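Local atomic coordinates of attachment protein G3P (Enterobacteria phage Ike, PDB entry 4EO0), a protein that probably attaches the filamentous phage IKe, at whose tip it sits, to the N-pilus of its bacterial host during infection, through the pilus-binding domain. Residues Ile36-Ala39 with Asp40-Thr43; Phe56-Ile59 with Lys60-Leu63. All blocks are in the same frame, centred on the assembly; numbering follows the deposited sequence.

Contact 1 of 2, residues Ile36-Ala39 with Asp40-Thr43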
ATOM      1  N   ILE A  36       4.817  -1.701  15.512  1.00 26.13           N
ATOM      2  CA  ILE A  36       4.506  -1.995  14.125  1.00 22.53           C
ATOM      3  C   ILE A  36       5.470  -3.151  13.771  1.00 26.12           C
ATOM      4  O   ILE A  36       6.676  -3.038  13.997  1.00 26.98           O
ATOM      5  CB  ILE A  36       4.611  -0.819  13.137  1.00 22.76           C
ATOM      6  CG1 ILE A  36       3.666   0.321  13.552  1.00 21.58           C
ATOM      7  CG2 ILE A  36       4.255  -1.320  11.723  1.00 21.71           C
ATOM      8  CD1 ILE A  36       3.638   1.557  12.639  1.00 23.67           C
ATOM      9  N   THR A  37       4.930  -4.259  13.249  1.00 22.90           N
ATOM     10  CA  THR A  37       5.764  -5.410  12.890  1.00 22.70           C
ATOM     11  C   THR A  37       5.999  -5.436  11.379  1.00 24.08           C
ATOM     12  O   THR A  37       5.305  -4.742  10.627  1.00 22.74           O
ATOM     13  CB  THR A  37       5.072  -6.729  13.294  1.00 31.08           C
ATOM     14  OG1 THR A  37       3.975  -6.936  12.394  1.00 31.22           O
ATOM     15  CG2 THR A  37       4.623  -6.766  14.758  1.00 30.41           C
ATOM     16  N   GLN A  38       6.932  -6.300  10.928  1.00 21.41           N
ATOM     17  CA  GLN A  38       7.198  -6.495   9.511  1.00 18.52           C
ATOM     18  C   GLN A  38       5.965  -7.071   8.807  1.00 23.92           C
ATOM     19  O   GLN A  38       5.664  -6.648   7.702  1.00 20.99           O
ATOM     20  CB  GLN A  38       8.425  -7.381   9.285  1.00 18.70           C
ATOM     21  CG  GLN A  38       8.819  -7.545   7.819  1.00 27.07           C
ATOM     22  CD  GLN A  38       9.071  -6.230   7.101  1.00 36.58           C
ATOM     23  OE1 GLN A  38       9.700  -5.305   7.623  1.00 24.19           O
ATOM     24  NE2 GLN A  38       8.560  -6.111   5.887  1.00 27.53           N
ATOM     25  N   ALA A  39       5.239  -7.996   9.451  1.00 23.53           N
ATOM     26  CA  ALA A  39       4.004  -8.583   8.915  1.00 24.50           C
ATOM     27  C   ALA A  39       2.955  -7.504   8.693  1.00 27.83           C
ATOM     28  O   ALA A  39       2.231  -7.556   7.699  1.00 27.22           O
ATOM     29  CB  ALA A  39       3.470  -9.651   9.846  1.00 27.60           C
ATOM     30  N   ASP A  40       2.915  -6.489   9.586  1.00 23.39           N
ATOM     31  CA  ASP A  40       2.034  -5.336   9.390  1.00 21.82           C
ATOM     32  C   ASP A  40       2.370  -4.568   8.114  1.00 23.65           C
ATOM     33  O   ASP A  40       1.445  -4.067   7.478  1.00 23.88           O
ATOM     34  CB  ASP A  40       2.115  -4.347  10.564  1.00 23.91           C
ATOM     35  CG  ASP A  40       1.592  -4.859  11.881  1.00 27.14           C
ATOM     36  OD1 ASP A  40       0.738  -5.771  11.865  1.00 28.59           O
ATOM     37  OD2 ASP A  40       1.952  -4.277  12.918  1.00 27.50           O
ATOM     38  N   LEU A  41       3.666  -4.470   7.742  1.00 20.49           N
ATOM     39  CA  LEU A  41       4.092  -3.732   6.535  1.00 18.17           C
ATOM     40  C   LEU A  41       3.626  -4.465   5.277  1.00 19.94           C
ATOM     41  O   LEU A  41       3.131  -3.831   4.333  1.00 16.63           O
ATOM     42  CB  LEU A  41       5.623  -3.498   6.490  1.00 17.14           C
ATOM     43  CG  LEU A  41       6.178  -2.219   7.152  1.00 21.78           C
ATOM     44  CD1 LEU A  41       6.137  -2.296   8.646  1.00 24.61           C
ATOM     45  CD2 LEU A  41       7.640  -1.991   6.788  1.00 21.76           C
ATOM     46  N   THR A  42       3.760  -5.809   5.287  1.00 19.56           N
ATOM     47  CA  THR A  42       3.349  -6.670   4.188  1.00 18.81           C
ATOM     48  C   THR A  42       1.852  -6.523   3.973  1.00 20.75           C
ATOM     49  O   THR A  42       1.436  -6.382   2.837  1.00 18.76           O
ATOM     50  CB  THR A  42       3.822  -8.119   4.418  1.00 24.96           C
ATOM     51  OG1 THR A  42       5.230  -8.151   4.252  1.00 26.81           O
ATOM     52  CG2 THR A  42       3.182  -9.118   3.441  1.00 26.53           C
ATOM     53  N   THR A  43       1.050  -6.533   5.067  1.00 17.75           N
ATOM     54  CA  THR A  43      -0.405  -6.358   4.990  1.00 17.59           C
ATOM     55  C   THR A  43      -0.724  -5.006   4.416  1.00 19.54           C
ATOM     56  O   THR A  43      -1.597  -4.921   3.546  1.00 19.01           O
ATOM     57  CB  THR A  43      -1.028  -6.599   6.367  1.00 26.82           C
ATOM     58  OG1 THR A  43      -0.743  -7.947   6.719  1.00 32.76           O
ATOM     59  CG2 THR A  43      -2.563  -6.381   6.386  1.00 26.16           C
TER
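A capping box formed by T37 and D40 starts helix 38-66, where the chain leaves strand 30-36. T37 holds the N-cap: its OG1 accepts from the backbone N of D40 at 3.0 Å, with an N-H...O angle of 156°. In return the T37 backbone N donates to OD2 of D40, also at 3.0 Å and almost straight at 175°, although it meets the carboxylate from above its plane rather than in it. Two torsions make the exchange possible. T37 places OG1 between its own backbone N and carbonyl carbon (chi1 72°), and D40 swings CG beside its own N, back toward the strand end. In the first turn L41 N divides between T37 O and Q38 O, both weakly; undivided i to i+4 bonds follow, T42 N to Q38 O and T43 N to A39 O. A negative carboxylate at this end would probably interact favourably with the helix dipole. On the buried flank I36 and L41, which both reach I95 of strand 94-106, cross at about a right angle, CG2 of I36 lying 3.7 Å from CD1 of L41.

Contact 2 of 2, residues Phe56-Ile59 with Lys60-Leu63; sequences FNQI and KLTL
K60, I59 and N57 are the residues most buried by the contact in the last third of helix 38-66, and the buried F56 lies beneath the first of them. K60 starts with CG between its backbone N and carbonyl carbon (chi1 81°) and then runs extended to its amine. That course takes the aliphatic part across the F56 ring at about a right angle. CB makes a CH-pi contact 4.3 Å from the ring centroid and 18° off the normal, displaced toward the rim. Further along, CD of K60 comes to 3.7 Å from CE2 of F56. The backbone links the same pair, K60 N donating to F56 O at 2.7 Å.

Beyond the ring the lysine runs alongside N57, both side chains pointing the same way. NZ of K60 donates to OD1 of N57 at 3.2 Å, approaching from above the amide plane, 45° out of it. The same OD1 also accepts from NE2 of Q53, one turn earlier.

I59 contributes through backbone and branch. Its carbonyl takes two donors: L63 N, in the carbonyl plane, and T62 N, from above that plane. CG2 of I59 rests 3.9 Å from CG of L63, the two side chains crossing obliquely. F56 and L63 both continue onto F72 and I103 of the sheet.

The lysine thus divides its chemistry by length: methylenes lie against an aromatic face, and the ammonium end meets an amide oxygen whose second donor, Q53, would help to fix its orientation.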
ATOM      1  N   PHE A  56      -8.614   0.871 -10.464  1.00 13.92           N
ATOM      2  CA  PHE A  56      -8.576   0.399 -11.854  1.00 13.09           C
ATOM      3  C   PHE A  56      -9.954  -0.110 -12.298  1.00 18.54           C
ATOM      4  O   PHE A  56     -10.393   0.197 -13.402  1.00 19.16           O
ATOM      5  CB  PHE A  56      -7.468  -0.681 -12.054  1.00 14.12           C
ATOM      6  CG  PHE A  56      -7.499  -1.294 -13.439  1.00 17.02           C
ATOM      7  CD1 PHE A  56      -7.136  -0.545 -14.558  1.00 19.67           C
ATOM      8  CD2 PHE A  56      -7.998  -2.581 -13.638  1.00 20.12           C
ATOM      9  CE1 PHE A  56      -7.215  -1.094 -15.842  1.00 21.26           C
ATOM     10  CE2 PHE A  56      -8.045  -3.135 -14.919  1.00 23.02           C
ATOM     11  CZ  PHE A  56      -7.656  -2.385 -16.010  1.00 21.53           C
ATOM     12  N   ASN A  57     -10.629  -0.869 -11.430  1.00 16.25           N
ATOM     13  CA  ASN A  57     -11.956  -1.430 -11.671  1.00 15.52           C
ATOM     14  C   ASN A  57     -12.991  -0.361 -11.986  1.00 17.92           C
ATOM     15  O   ASN A  57     -13.900  -0.597 -12.789  1.00 19.80           O
ATOM     16  CB  ASN A  57     -12.366  -2.307 -10.481  1.00 13.22           C
ATOM     17  CG  ASN A  57     -11.678  -3.634 -10.488  1.00 28.83           C
ATOM     18  OD1 ASN A  57     -11.043  -4.021 -11.467  1.00 20.20           O
ATOM     19  ND2 ASN A  57     -11.815  -4.371  -9.407  1.00 28.23           N
ATOM     20  N   GLN A  58     -12.847   0.827 -11.381  1.00 12.35           N
ATOM     21  CA  GLN A  58     -13.760   1.942 -11.653  1.00 10.89           C
ATOM     22  C   GLN A  58     -13.345   2.699 -12.890  1.00 17.03           C
ATOM     23  O   GLN A  58     -14.208   3.032 -13.699  1.00 16.64           O
ATOM     24  CB  GLN A  58     -13.816   2.891 -10.451  1.00 11.02           C
ATOM     25  CG  GLN A  58     -14.417   2.299  -9.181  1.00 17.27           C
ATOM     26  CD  GLN A  58     -15.799   1.743  -9.417  1.00 24.72           C
ATOM     27  OE1 GLN A  58     -16.646   2.380 -10.034  1.00 25.21           O
ATOM     28  NE2 GLN A  58     -16.030   0.503  -8.991  1.00 24.90           N
ATOM     29  N   ILE A  59     -12.031   2.990 -13.036  1.00 16.17           N
ATOM     30  CA  ILE A  59     -11.484   3.722 -14.175  1.00 13.52           C
ATOM     31  C   ILE A  59     -11.711   2.957 -15.463  1.00 16.81           C
ATOM     32  O   ILE A  59     -12.052   3.577 -16.473  1.00 16.38           O
ATOM     33  CB  ILE A  59      -9.983   4.109 -13.953  1.00 16.77           C
ATOM     34  CG1 ILE A  59      -9.814   4.999 -12.681  1.00 16.52           C
ATOM     35  CG2 ILE A  59      -9.374   4.788 -15.195  1.00 17.74           C
ATOM     36  CD1 ILE A  59     -10.550   6.308 -12.618  1.00 23.87           C
ATOM     37  N   LYS A  60     -11.571   1.628 -15.433  1.00 13.89           N
ATOM     38  CA  LYS A  60     -11.777   0.817 -16.655  1.00 13.83           C
ATOM     39  C   LYS A  60     -13.167   0.938 -17.264  1.00 17.10           C
ATOM     40  O   LYS A  60     -13.308   0.756 -18.469  1.00 17.48           O
ATOM     41  CB  LYS A  60     -11.334  -0.640 -16.451  1.00 16.77           C
ATOM     42  CG  LYS A  60     -12.353  -1.523 -15.739  1.00 24.13           C
ATOM     43  CD  LYS A  60     -11.712  -2.847 -15.373  1.00 23.82           C
ATOM     44  CE  LYS A  60     -12.691  -3.903 -14.906  1.00 32.14           C
ATOM     45  NZ  LYS A  60     -11.963  -5.081 -14.347  1.00 39.54           N
ATOM     46  N   LEU A  61     -14.188   1.280 -16.443  1.00 13.39           N
ATOM     47  CA  LEU A  61     -15.563   1.517 -16.906  1.00 13.26           C
ATOM     48  C   LEU A  61     -15.575   2.687 -17.905  1.00 17.19           C
ATOM     49  O   LEU A  61     -16.303   2.627 -18.891  1.00 16.31           O
ATOM     50  CB  LEU A  61     -16.531   1.811 -15.745  1.00 13.75           C
ATOM     51  CG  LEU A  61     -16.600   0.794 -14.589  1.00 19.02           C
ATOM     52  CD1 LEU A  61     -17.604   1.266 -13.522  1.00 18.89           C
ATOM     53  CD2 LEU A  61     -16.996  -0.599 -15.081  1.00 24.04           C
ATOM     54  N   THR A  62     -14.743   3.737 -17.669  1.00 12.99           N
ATOM     55  CA  THR A  62     -14.632   4.868 -18.594  1.00 11.22           C
ATOM     56  C   THR A  62     -13.703   4.536 -19.756  1.00 15.82           C
ATOM     57  O   THR A  62     -13.989   4.916 -20.872  1.00 15.57           O
ATOM     58  CB  THR A  62     -14.132   6.141 -17.855  1.00 14.84           C
ATOM     59  OG1 THR A  62     -15.083   6.502 -16.866  1.00 11.11           O
ATOM     60  CG2 THR A  62     -13.928   7.331 -18.783  1.00 18.00           C
ATOM     61  N   LEU A  63     -12.568   3.873 -19.490  1.00 15.55           N
ATOM     62  CA  LEU A  63     -11.596   3.546 -20.541  1.00 15.73           C
ATOM     63  C   LEU A  63     -12.203   2.781 -21.703  1.00 18.35           C
ATOM     64  O   LEU A  63     -11.828   3.038 -22.837  1.00 18.32           O
ATOM     65  CB  LEU A  63     -10.395   2.758 -19.982  1.00 15.63           C
ATOM     66  CG  LEU A  63      -9.539   3.391 -18.877  1.00 18.35           C
ATOM     67  CD1 LEU A  63      -8.463   2.417 -18.377  1.00 17.13           C
ATOM     68  CD2 LEU A  63      -8.870   4.685 -19.352  1.00 20.95           C
TER

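Overall arrangement
Both contacts belong to helix 38-66, the one helix of a domain otherwise built on an antiparallel sheet, and they follow in series: contact 1 at its N-terminal start, contact 2 near its far end. Their centres are 30 Å apart and their nearest atoms about 17 Å, so they do not touch; their centres lie on opposite sides of the centre of the chain, about 11 and 20 Å from it. Strand 94-106 is met by both, through I95 near contact 1 and I103 near contact 2. The helix therefore packs along this long strand at two separated points, consistent with the elongated shape of the pilus-binding domain, whose radius of gyration is 20 Å.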